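Glycosyl hydrolase, family 8 (Clostridium perfringens, PDB 3REN) acts as an alpha-amylase, probably hydrolysing alpha-glucosidic bonds in starch-like glucans, and folds as an (alpha/alpha)6 barrel. Local coordinates at residues V229-L232 with L233-V237; G263-V266 with A267-G271; I280-P283 with S284-S287; L343-Q346 with K347-D350. One frame throughout, in Å; residues are numbered along the deposited sequence. Where two conformers were deposited one is given.

Contact 1. Residues V229-L232 with L233-V237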
# COMPACT_ATOMS: atom_id res chain seq x y z
N VAL A 229 -14.02 11.53 5.98
CA VAL A 229 -13.26 10.28 6.00
C VAL A 229 -12.30 10.26 4.79
O VAL A 229 -12.74 10.48 3.67
CB VAL A 229 -14.22 9.08 5.89
CG1 VAL A 229 -13.44 7.71 5.86
CG2 VAL A 229 -15.28 9.12 7.01
N ASP A 230 -11.00 10.00 5.04
CA ASP A 230 -10.01 9.73 3.96
C ASP A 230 -10.24 8.34 3.43
O ASP A 230 -9.81 7.33 4.04
CB ASP A 230 -8.56 9.82 4.47
CG ASP A 230 -7.53 9.81 3.34
OD1 ASP A 230 -7.68 9.00 2.36
OD2 ASP A 230 -6.58 10.60 3.43
N PHE A 231 -10.92 8.25 2.29
CA PHE A 231 -11.39 6.92 1.84
C PHE A 231 -10.29 5.92 1.53
O PHE A 231 -10.43 4.73 1.85
CB PHE A 231 -12.37 7.06 0.67
CG PHE A 231 -13.04 5.80 0.32
CD1 PHE A 231 -12.88 5.26 -0.96
CD2 PHE A 231 -13.87 5.15 1.24
CE1 PHE A 231 -13.51 4.06 -1.31
CE2 PHE A 231 -14.50 3.95 0.89
CZ PHE A 231 -14.31 3.40 -0.39
N LEU A 232 -9.22 6.38 0.85
CA LEU A 232 -8.12 5.48 0.51
C LEU A 232 -7.58 4.81 1.74
O LEU A 232 -7.38 3.57 1.77
CB LEU A 232 -6.99 6.21 -0.21
CG LEU A 232 -5.79 5.28 -0.45
CD1 LEU A 232 -6.13 4.18 -1.48
CD2 LEU A 232 -4.63 6.11 -0.94
N LEU A 233 -7.34 5.59 2.78
CA LEU A 233 -6.81 5.04 3.99
C LEU A 233 -7.74 4.03 4.60
O LEU A 233 -7.30 3.07 5.06
CB LEU A 233 -6.43 6.11 4.98
CG LEU A 233 -5.08 6.78 4.87
CD1 LEU A 233 -4.49 6.86 3.51
CD2 LEU A 233 -5.04 8.09 5.59
N SER A 234 -9.04 4.27 4.57
CA SER A 234 -9.96 3.25 5.13
C SER A 234 -9.96 1.94 4.31
O SER A 234 -10.08 0.86 4.86
CB SER A 234 -11.39 3.79 5.24
OG SER A 234 -11.50 4.70 6.33
N THR A 235 -9.84 2.03 2.98
CA THR A 235 -9.70 0.83 2.18
C THR A 235 -8.45 0.02 2.55
O THR A 235 -8.49 -1.23 2.55
CB THR A 235 -9.78 1.07 0.65
OG1 THR A 235 -8.64 1.82 0.18
CG2 THR A 235 -11.08 1.79 0.33
N ILE A 236 -7.36 0.71 2.90
CA ILE A 236 -6.16 -0.00 3.32
C ILE A 236 -6.49 -0.74 4.63
O ILE A 236 -6.22 -1.95 4.75
CB ILE A 236 -4.94 0.93 3.48
CG1 ILE A 236 -4.52 1.47 2.11
CG2 ILE A 236 -3.70 0.15 4.12
CD1 ILE A 236 -3.67 2.71 2.15
N VAL A 237 -7.08 -0.04 5.59
CA VAL A 237 -7.42 -0.67 6.89
C VAL A 237 -8.34 -1.89 6.66
O VAL A 237 -8.14 -2.97 7.25
CB VAL A 237 -8.14 0.32 7.83
CG1 VAL A 237 -8.70 -0.41 9.03
CG2 VAL A 237 -7.20 1.48 8.25
O HOH W 1 -9.66 6.72 6.71
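Between Asp230 and Ser234 the chain passes from strand to helix, and the first turn is closed by Ser234 N, which reaches Asp230 O at 3.2 Å. Thr235 N follows with a bond to Phe231 O (3.0 Å), and Ile236 N with one to Leu232 O (3.1 Å), each spanning four residues in the regular alpha-helical pattern. Leu232 O is gripped twice, because Thr235 OG1 also donates to it, at 2.7 Å. Ile236 N lies in the plane of that carbonyl, whereas the hydroxyl is tilted 20° from it. The Thr235 rotamer (chi1 68°) sets OG1 between its own backbone N and carbonyl carbon, which folds the hydroxyl back onto the helix; the same oxygen pairs with Asn288 of helix 283-296. The methyl is thereby placed over one face of the Phe231 ring, toward the rim, in a CH-pi contact with Thr235 CG2 3.9 Å from the ring centroid. At the start of the helix Asp230 OD1 faces Leu233 N at 3.5 Å, nearly straight but weak, while the carboxylate rests against methyl CD2 of Leu233. A water joins Asp230 O to Ser234 OG, a hydroxyl that also takes a hydrogen bond from Tyr212 N; Val229 CG1 also touches Ser234 OG, at 3.6 Å. Asp230 thus serves as an aspartate N-cap at a strand-to-helix junction, where one of the helices of the (alpha/alpha)6 barrel begins directly after a short strand.

Contact 2. Residues G263-V266 with A267-G271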
# COMPACT_ATOMS: atom_id res chain seq x y z
N GLY A 263 -21.78 5.23 -8.81
CA GLY A 263 -21.13 4.75 -10.03
C GLY A 263 -19.63 4.94 -10.00
O GLY A 263 -18.93 4.60 -10.95
N PHE A 264 -19.11 5.48 -8.89
CA PHE A 264 -17.65 5.71 -8.76
C PHE A 264 -17.37 5.77 -7.27
O PHE A 264 -18.32 5.81 -6.48
CB PHE A 264 -17.26 7.04 -9.37
CG PHE A 264 -18.17 8.19 -8.95
CD1 PHE A 264 -18.06 8.75 -7.67
CD2 PHE A 264 -19.11 8.71 -9.84
CE1 PHE A 264 -18.90 9.82 -7.26
CE2 PHE A 264 -19.96 9.78 -9.46
CZ PHE A 264 -19.87 10.33 -8.17
N LEU A 265 -16.09 5.81 -6.90
CA LEU A 265 -15.65 6.11 -5.53
C LEU A 265 -14.65 7.27 -5.56
O LEU A 265 -13.82 7.39 -6.48
CB LEU A 265 -15.05 4.88 -4.84
CG LEU A 265 -16.00 3.68 -4.68
CD1 LEU A 265 -15.22 2.35 -4.50
CD2 LEU A 265 -17.01 3.87 -3.49
N VAL A 266 -14.77 8.16 -4.58
CA VAL A 266 -13.93 9.34 -4.53
C VAL A 266 -13.07 9.40 -3.25
O VAL A 266 -13.15 8.51 -2.40
CB VAL A 266 -14.77 10.65 -4.66
CG1 VAL A 266 -15.27 10.83 -6.11
CG2 VAL A 266 -15.94 10.64 -3.70
N ALA A 267 -12.26 10.45 -3.12
CA ALA A 267 -11.21 10.53 -2.07
C ALA A 267 -11.71 10.70 -0.65
O ALA A 267 -11.05 10.26 0.30
CB ALA A 267 -10.19 11.66 -2.41
N THR A 268 -12.83 11.39 -0.49
CA THR A 268 -13.38 11.69 0.84
C THR A 268 -14.93 11.65 0.90
O THR A 268 -15.63 11.98 -0.10
CB THR A 268 -12.90 13.11 1.41
OG1 THR A 268 -13.44 14.19 0.64
CG2 THR A 268 -11.36 13.26 1.49
N TYR A 269 -15.45 11.27 2.07
CA TYR A 269 -16.89 11.26 2.33
C TYR A 269 -17.15 11.91 3.68
O TYR A 269 -16.29 11.90 4.57
CB TYR A 269 -17.39 9.82 2.37
CG TYR A 269 -17.28 9.16 1.00
CD1 TYR A 269 -18.29 9.31 0.07
CD2 TYR A 269 -16.15 8.44 0.65
CE1 TYR A 269 -18.22 8.74 -1.17
CE2 TYR A 269 -16.05 7.86 -0.58
CZ TYR A 269 -17.09 8.03 -1.51
OH TYR A 269 -17.03 7.47 -2.76
N ASN A 270 -18.34 12.48 3.86
CA ASN A 270 -18.68 13.08 5.14
C ASN A 270 -18.96 11.97 6.16
O ASN A 270 -19.68 11.03 5.84
CB ASN A 270 -19.91 14.00 4.98
CG ASN A 270 -20.37 14.56 6.31
OD1 ASN A 270 -21.13 13.91 7.03
ND2 ASN A 270 -19.82 15.69 6.69
N GLY A 271 -18.38 12.07 7.35
CA GLY A 271 -18.47 11.00 8.38
C GLY A 271 -19.86 10.78 8.98
O GLY A 271 -20.14 9.72 9.51
O HOH W 2 -18.91 7.76 -4.40
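Tyr269 lays its ring back across Val266, three residues earlier, in the turn that leads from helix 249-262 into strand 268-270, the partner of strand 228-230 in a two-stranded antiparallel sheet attached to the helical barrel. The two side chains cross at about a right angle: methyl CG2 of Val266 touches the phenol end of the ring, 3.6 Å from CZ of Tyr269. The tyrosine reaches there because its CG is anti to the carbonyl carbon (chi1 -67°), which swings the ring toward the preceding loop. Leu265 also meets the ring's outer end crosswise, with its CD2 3.7 Å from Tyr269 OH, and the leucine CA approaches that oxygen more closely, at 3.4 Å. Trp254 and Phe231 both meet the Tyr269 ring edge-to-face, so the phenol sits within an aromatic cluster while its hydroxyl reaches the backbone of the turn. That hydroxyl accepts from Val266 N at 3.0 Å, in a nearly straight bond of 167°, and so satisfies a buried amide in a segment without regular secondary structure. The hydroxyl's own proton goes the other way, to a water lying at the edge of the ring and in its plane, 2.5 Å from Tyr269 OH, a short separation as modelled. The chain of bonds is completed when that water donates to Phe264 O, 2.9 Å away.

Contact 3. Residues I280-P283 with S284-S287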
# COMPACT_ATOMS: atom_id res chain seq x y z
N ILE A 280 -12.50 13.73 -6.54
CA ILE A 280 -11.25 13.11 -6.98
C ILE A 280 -11.35 11.59 -6.90
O ILE A 280 -11.62 11.04 -5.83
CB ILE A 280 -10.03 13.64 -6.17
CG1 ILE A 280 -9.93 15.18 -6.26
CG2 ILE A 280 -8.70 12.96 -6.62
CD1 ILE A 280 -10.03 15.79 -7.67
N GLU A 281 -11.12 10.92 -8.03
CA GLU A 281 -10.96 9.48 -8.05
C GLU A 281 -9.45 9.14 -8.06
O GLU A 281 -8.62 9.97 -8.40
CB GLU A 281 -11.60 8.92 -9.31
CG GLU A 281 -13.12 8.85 -9.32
CD GLU A 281 -13.59 8.37 -10.68
OE1 GLU A 281 -14.02 7.20 -10.79
OE2 GLU A 281 -13.47 9.14 -11.66
N SER A 282 -9.10 7.90 -7.73
CA SER A 282 -7.69 7.49 -7.67
C SER A 282 -7.55 6.02 -8.06
O SER A 282 -8.29 5.20 -7.57
CB SER A 282 -7.22 7.72 -6.21
OG SER A 282 -6.17 6.87 -5.83
N PRO A 283 -6.58 5.67 -8.92
CA PRO A 283 -6.32 4.24 -9.16
C PRO A 283 -6.04 3.44 -7.86
O PRO A 283 -6.33 2.25 -7.81
CB PRO A 283 -5.04 4.25 -10.02
CG PRO A 283 -5.05 5.64 -10.66
CD PRO A 283 -5.63 6.55 -9.64
N SER A 284 -5.48 4.07 -6.83
CA SER A 284 -5.18 3.36 -5.56
C SER A 284 -6.43 2.96 -4.80
O SER A 284 -6.47 1.91 -4.16
CB SER A 284 -4.27 4.22 -4.68
OG SER A 284 -3.00 4.30 -5.27
N ILE A 285 -7.45 3.82 -4.85
CA ILE A 285 -8.75 3.50 -4.28
C ILE A 285 -9.33 2.29 -4.99
O ILE A 285 -9.69 1.28 -4.35
CB ILE A 285 -9.72 4.65 -4.49
CG1 ILE A 285 -9.21 5.89 -3.77
CG2 ILE A 285 -11.15 4.26 -4.03
CD1 ILE A 285 -9.48 5.87 -2.34
N TYR A 286 -9.43 2.39 -6.33
CA TYR A 286 -10.00 1.26 -7.11
C TYR A 286 -9.22 -0.04 -6.96
O TYR A 286 -9.81 -1.11 -6.88
CB TYR A 286 -10.18 1.63 -8.59
CG TYR A 286 -11.28 2.66 -8.78
CD1 TYR A 286 -12.56 2.44 -8.24
CD2 TYR A 286 -11.04 3.85 -9.46
CE1 TYR A 286 -13.60 3.38 -8.40
CE2 TYR A 286 -12.07 4.81 -9.63
CZ TYR A 286 -13.35 4.55 -9.09
OH TYR A 286 -14.36 5.47 -9.26
N SER A 287 -7.89 0.08 -6.92
CA SER A 287 -7.02 -1.07 -6.64
C SER A 287 -7.36 -1.77 -5.37
O SER A 287 -7.47 -2.99 -5.35
CB SER A 287 -5.54 -0.65 -6.59
OG SER A 287 -5.13 -0.23 -7.88
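Ser287 grips Pro283 firmly: its N and its OG both donate to Pro283 O, each at 2.8 Å, from opposite faces of the carbonyl plane. The hydroxyl stands above that plane, 38° out of it, and therefore misses the lone pairs. One residue earlier in the chain, Tyr286 N donates to Ser282 O at 3.3 Å in a nearly straight bond. The loose part is the cap. Ser282 is the N-cap, with OG anti to its backbone N (chi1 153°), but its grip is slack: the bonds from Ser284 N (3.1 Å) and Ile285 N (3.4 Å) to Ser282 OG are both weak. On the loop side Glu281, extended beyond CG, reaches along to the phenol of Tyr286. Its OE1 meets Tyr286 OH at the edge of the ring and in its plane, with carboxylate and ring almost perpendicular; the modelled separation is very short, and its exact value is doubtful. Leu265 N gives the same phenol oxygen a second partner. The capped turn opens helix 283-296 among three others: helix 231-243 lies against Ser284 and Ile285, helix 299-312 against Pro283 and Tyr286, and helix 335-346 holds Ser284 OG through Asp337 and Asn340.

Contact 4. Residues L343-Q346 with K347-D350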
# COMPACT_ATOMS: atom_id res chain seq x y z
N LEU A 343 -0.78 -4.51 -8.69
CA LEU A 343 -1.35 -5.51 -7.77
C LEU A 343 -2.80 -5.91 -8.08
O LEU A 343 -3.13 -7.11 -7.99
CB LEU A 343 -1.20 -5.07 -6.30
CG LEU A 343 0.27 -4.95 -5.86
CD1 LEU A 343 0.43 -4.29 -4.52
CD2 LEU A 343 1.00 -6.34 -5.80
N ALA A 344 -3.68 -4.94 -8.39
CA ALA A 344 -5.09 -5.28 -8.78
C ALA A 344 -5.15 -6.01 -10.13
O ALA A 344 -5.85 -7.01 -10.25
CB ALA A 344 -5.95 -4.02 -8.82
N PHE A 345 -4.42 -5.53 -11.14
CA PHE A 345 -4.48 -6.19 -12.46
C PHE A 345 -3.91 -7.61 -12.33
O PHE A 345 -4.33 -8.52 -13.07
CB PHE A 345 -3.71 -5.43 -13.55
CG PHE A 345 -4.47 -4.25 -14.14
CD1 PHE A 345 -5.85 -4.32 -14.36
CD2 PHE A 345 -3.79 -3.11 -14.51
CE1 PHE A 345 -6.55 -3.26 -14.93
CE2 PHE A 345 -4.48 -2.00 -15.07
CZ PHE A 345 -5.86 -2.09 -15.29
N GLN A 346 -2.94 -7.82 -11.43
CA GLN A 346 -2.40 -9.20 -11.21
C GLN A 346 -3.48 -10.24 -10.83
O GLN A 346 -3.33 -11.43 -11.15
CB GLN A 346 -1.29 -9.16 -10.15
CG GLN A 346 -0.62 -10.51 -9.85
CD GLN A 346 0.59 -10.31 -8.94
OE1 GLN A 346 0.47 -9.72 -7.86
NE2 GLN A 346 1.77 -10.75 -9.40
N LYS A 347 -4.52 -9.80 -10.13
CA LYS A 347 -5.67 -10.67 -9.81
C LYS A 347 -6.69 -10.85 -10.94
O LYS A 347 -7.60 -11.68 -10.82
CB LYS A 347 -6.44 -10.11 -8.61
CG LYS A 347 -5.61 -10.00 -7.33
CD LYS A 347 -4.88 -11.28 -7.03
CE LYS A 347 -4.58 -11.30 -5.53
NZ LYS A 347 -3.34 -11.98 -5.30
N TYR A 348 -6.59 -10.04 -11.98
CA TYR A 348 -7.53 -10.04 -13.11
C TYR A 348 -7.08 -11.06 -14.17
O TYR A 348 -6.05 -10.91 -14.81
CB TYR A 348 -7.65 -8.61 -13.70
CG TYR A 348 -8.54 -8.44 -14.93
CD1 TYR A 348 -9.84 -8.95 -14.95
CD2 TYR A 348 -8.09 -7.74 -16.05
CE1 TYR A 348 -10.67 -8.79 -16.07
CE2 TYR A 348 -8.90 -7.57 -17.18
CZ TYR A 348 -10.20 -8.09 -17.17
OH TYR A 348 -11.03 -7.94 -18.25
N LYS A 349 -7.82 -12.14 -14.26
CA LYS A 349 -7.55 -13.32 -15.08
C LYS A 349 -8.08 -13.38 -16.51
O LYS A 349 -7.78 -14.28 -17.22
CB LYS A 349 -8.09 -14.56 -14.40
CG LYS A 349 -7.48 -14.91 -13.13
CE LYS A 349 -8.04 -17.33 -13.97
NZ LYS A 349 -7.52 -18.67 -14.14
N ASP A 350 -8.94 -12.47 -16.87
CA ASP A 350 -9.57 -12.43 -18.21
C ASP A 350 -8.85 -11.55 -19.24
O ASP A 350 -7.96 -10.75 -18.93
CB ASP A 350 -11.04 -11.97 -18.11
CG ASP A 350 -11.83 -12.82 -17.14
OD1 ASP A 350 -11.53 -14.04 -17.06
OD2 ASP A 350 -12.72 -12.27 -16.43
OXT ASP A 350 -9.15 -11.62 -20.44
O HOH W 3 -3.53 -9.91 -15.30
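Phe345 O is approached by two groups, Tyr348 N at 2.9 Å and a water at 2.7 Å. The amide comes from above the carbonyl plane, 65° out of it, a steep approach that follows from a bond spanning three residues. The water also lies 2.8 Å from Tyr348 O, but more acceptors surround it than it has protons, so these two links need not hold at once. One residue earlier Lys347 N makes a similar but weak bond to Ala344 O (3.1 Å), bent to 134°. Tyr348 carries its CG anti to the backbone N (chi1 177°), which leads the ring off from the helix; it passes Phe345 with the nearest ring atoms, CD1 of Phe345 and CD2 of Tyr348, still 4.4 Å apart. A bound magnesium ion lies about 5 Å from the tyrosine side chain. Both rings touch helix 21-33, Phe345 on Glu22, Glu23 and Leu26 and Tyr348 on Glu22, and Gln346 NE2 donates to Tyr71 O. Near the C terminus of the protein, the chain leaves helix 335-346 through bonds that span three residues, one of them weak, with water at Phe345 O, while the Tyr348 phenol is held by Lys310 of helix 299-312.

How the contacts relate
Following the chain, the four contacts come strictly in series, so none nests inside or crosses another, and each is a local turn. Contact 1 closes the step from strand 228-230 into helix 231-243. Contact 2 closes the loop into strand 268-270, and the antiparallel pairing of the two strands joins them, through Val229 N with Tyr269 O and Phe231 N with Ala267 O. Contact 3 opens helix 283-296 and touches both predecessors: Val266 CB packs on Ile280 O, and Ile285 on Leu232 and Phe231. Contact 4 lies where the chain leaves helix 335-346, reaches contact 3 through Ala344 against Ser287, and stays about 10 Å from contact 1 at the nearest atoms.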